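Local coordinates for protein cobalt-precorrin-5B C(1)-methyltransferase (Archaeoglobus fulgidus, PDB 1SR8) that probably methylates C-1 of cobalt-precorrin-5B with S-adenosyl-L-methionine to form cobalt-precorrin-6A, a step in the anaerobic route to adenosylcobalamin, at residues A54-L59 and A82-A87. Sequence-based numbering, arbitrary orientation.
Sequences AAIASL and AEKGFA
A type I' beta turn, Glu83 to Phe86, joins strands 76-83 and 86-90 of the mixed sheet and packs near the C-terminal end of helix 44-57: Ser58 and Leu59 meet Lys84 and Gly85. Ser58 OG accepts from Gly85 N at 2.9 Å (angle at the hydrogen 144°) and donates to Ala55 O at 2.8 Å. With chi1 at 73°, OG lies between the backbone N and the carbonyl carbon, which turns it back to Ala55 O, 40° out of that carbonyl's plane. Ala55 O also receives a CA-H...O contact from Gly85 CA at 3.2 Å. A water donates to Ser58 O at 2.6 Å and accepts from Lys84 N at 2.7 Å; the direct bond between those two is weak at 3.4 Å. Leu59 CD2 presses on Gly85 CA at a tight 3.5 Å, and a beta carbon on Gly85 would crowd that methyl and, at these backbone angles, the preceding carbonyl O. Along the strands, Ala54 CB touches the methyls of Ala82 and Ala87, each at 3.8 Å, and Ala55 CB packs on Ala87 CB; such small side chains let helix and hairpin approach closely, beside Val63 and Val66. Replacing Ser58 by an alanine is likely to leave Gly85 N without its acceptor and Ala55 O without its hydroxyl donor. The chemistry implies a turn held at its amides by a serine and a water, beside close-packed alanines.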
loop_
_atom_site.group_PDB
_atom_site.type_symbol
_atom_site.label_atom_id
_atom_site.label_comp_id
_atom_site.label_asym_id
_atom_site.label_seq_id
_atom_site.Cartn_x
_atom_site.Cartn_y
_atom_site.Cartn_z
ATOM N N ALA A 54 -11.809 15.366 0.571
ATOM C CA ALA A 54 -12.191 16.232 1.686
ATOM C C ALA A 54 -12.261 17.706 1.274
ATOM O O ALA A 54 -13.126 18.447 1.733
ATOM C CB ALA A 54 -11.217 16.055 2.843
ATOM N N ALA A 55 -11.351 18.136 0.413
ATOM C CA ALA A 55 -11.355 19.517 -0.034
ATOM C C ALA A 55 -12.649 19.853 -0.786
ATOM O O ALA A 55 -13.241 20.915 -0.568
ATOM C CB ALA A 55 -10.138 19.779 -0.917
ATOM N N ILE A 56 -13.086 18.950 -1.666
ATOM C CA ILE A 56 -14.313 19.146 -2.450
ATOM C C ILE A 56 -15.557 19.094 -1.564
ATOM O O ILE A 56 -16.442 19.934 -1.663
ATOM C CB ILE A 56 -14.466 18.061 -3.559
ATOM C CG1 ILE A 56 -13.387 18.245 -4.634
ATOM C CG2 ILE A 56 -15.860 18.132 -4.179
ATOM C CD1 ILE A 56 -13.433 17.201 -5.725
ATOM N N ALA A 57 -15.616 18.088 -0.708
ATOM C CA ALA A 57 -16.730 17.916 0.199
ATOM C C ALA A 57 -16.864 19.084 1.182
ATOM O O ALA A 57 -17.977 19.502 1.505
ATOM C CB ALA A 57 -16.554 16.620 0.962
ATOM N N SER A 58 -15.736 19.612 1.652
ATOM C CA SER A 58 -15.743 20.709 2.625
ATOM C C SER A 58 -16.332 22.006 2.092
ATOM O O SER A 58 -16.607 22.933 2.854
ATOM C CB SER A 58 -14.330 20.974 3.148
ATOM O OG SER A 58 -13.535 21.598 2.162
ATOM N N LEU A 59 -16.520 22.084 0.784
ATOM C CA LEU A 59 -17.098 23.280 0.199
ATOM C C LEU A 59 -18.551 23.438 0.615
ATOM O O LEU A 59 -19.002 24.542 0.910
ATOM C CB LEU A 59 -17.025 23.217 -1.317
ATOM C CG LEU A 59 -15.661 23.513 -1.906
ATOM C CD1 LEU A 59 -15.760 23.488 -3.420
ATOM C CD2 LEU A 59 -15.194 24.867 -1.412
ATOM N N ALA A 82 -10.614 19.412 7.117
ATOM C CA ALA A 82 -10.976 20.174 5.933
ATOM C C ALA A 82 -11.921 21.333 6.229
ATOM O O ALA A 82 -12.739 21.265 7.148
ATOM C CB ALA A 82 -11.604 19.242 4.904
ATOM N N GLU A 83 -11.805 22.397 5.438
ATOM C CA GLU A 83 -12.662 23.562 5.607
ATOM C C GLU A 83 -12.649 24.473 4.388
ATOM O O GLU A 83 -11.599 24.962 3.977
ATOM C CB GLU A 83 -12.236 24.353 6.843
ATOM C CG GLU A 83 -13.160 25.506 7.174
ATOM C CD GLU A 83 -12.714 26.266 8.401
ATOM O OE1 GLU A 83 -12.686 25.663 9.499
ATOM O OE2 GLU A 83 -12.388 27.466 8.265
ATOM N N LYS A 84 -13.827 24.686 3.811
ATOM C CA LYS A 84 -13.999 25.551 2.644
ATOM C C LYS A 84 -13.013 25.348 1.498
ATOM O O LYS A 84 -12.296 26.280 1.119
ATOM C CB LYS A 84 -13.959 27.021 3.073
ATOM C CG LYS A 84 -15.053 27.422 4.052
ATOM C CD LYS A 84 -15.096 28.937 4.241
ATOM C CE LYS A 84 -13.838 29.480 4.917
ATOM N NZ LYS A 84 -13.734 29.078 6.355
ATOM N N GLY A 85 -12.971 24.140 0.947
ATOM C CA GLY A 85 -12.082 23.881 -0.170
ATOM C C GLY A 85 -10.636 23.579 0.166
ATOM O O GLY A 85 -9.818 23.400 -0.738
ATOM N N PHE A 86 -10.300 23.526 1.451
ATOM C CA PHE A 86 -8.933 23.225 1.849
ATOM C C PHE A 86 -8.942 22.006 2.754
ATOM O O PHE A 86 -9.820 21.868 3.604
ATOM C CB PHE A 86 -8.326 24.403 2.600
ATOM C CG PHE A 86 -6.908 24.170 3.044
ATOM C CD1 PHE A 86 -5.859 24.253 2.137
ATOM C CD2 PHE A 86 -6.626 23.843 4.366
ATOM C CE1 PHE A 86 -4.550 24.014 2.541
ATOM C CE2 PHE A 86 -5.322 23.600 4.781
ATOM C CZ PHE A 86 -4.283 23.685 3.871
ATOM N N ALA A 87 -7.973 21.115 2.570
ATOM C CA ALA A 87 -7.889 19.910 3.398
ATOM C C ALA A 87 -6.455 19.566 3.761
ATOM O O ALA A 87 -5.523 19.823 3.009
ATOM C CB ALA A 87 -8.544 18.726 2.696
HETATM O O HOH W 1 -15.809 23.574 5.285
#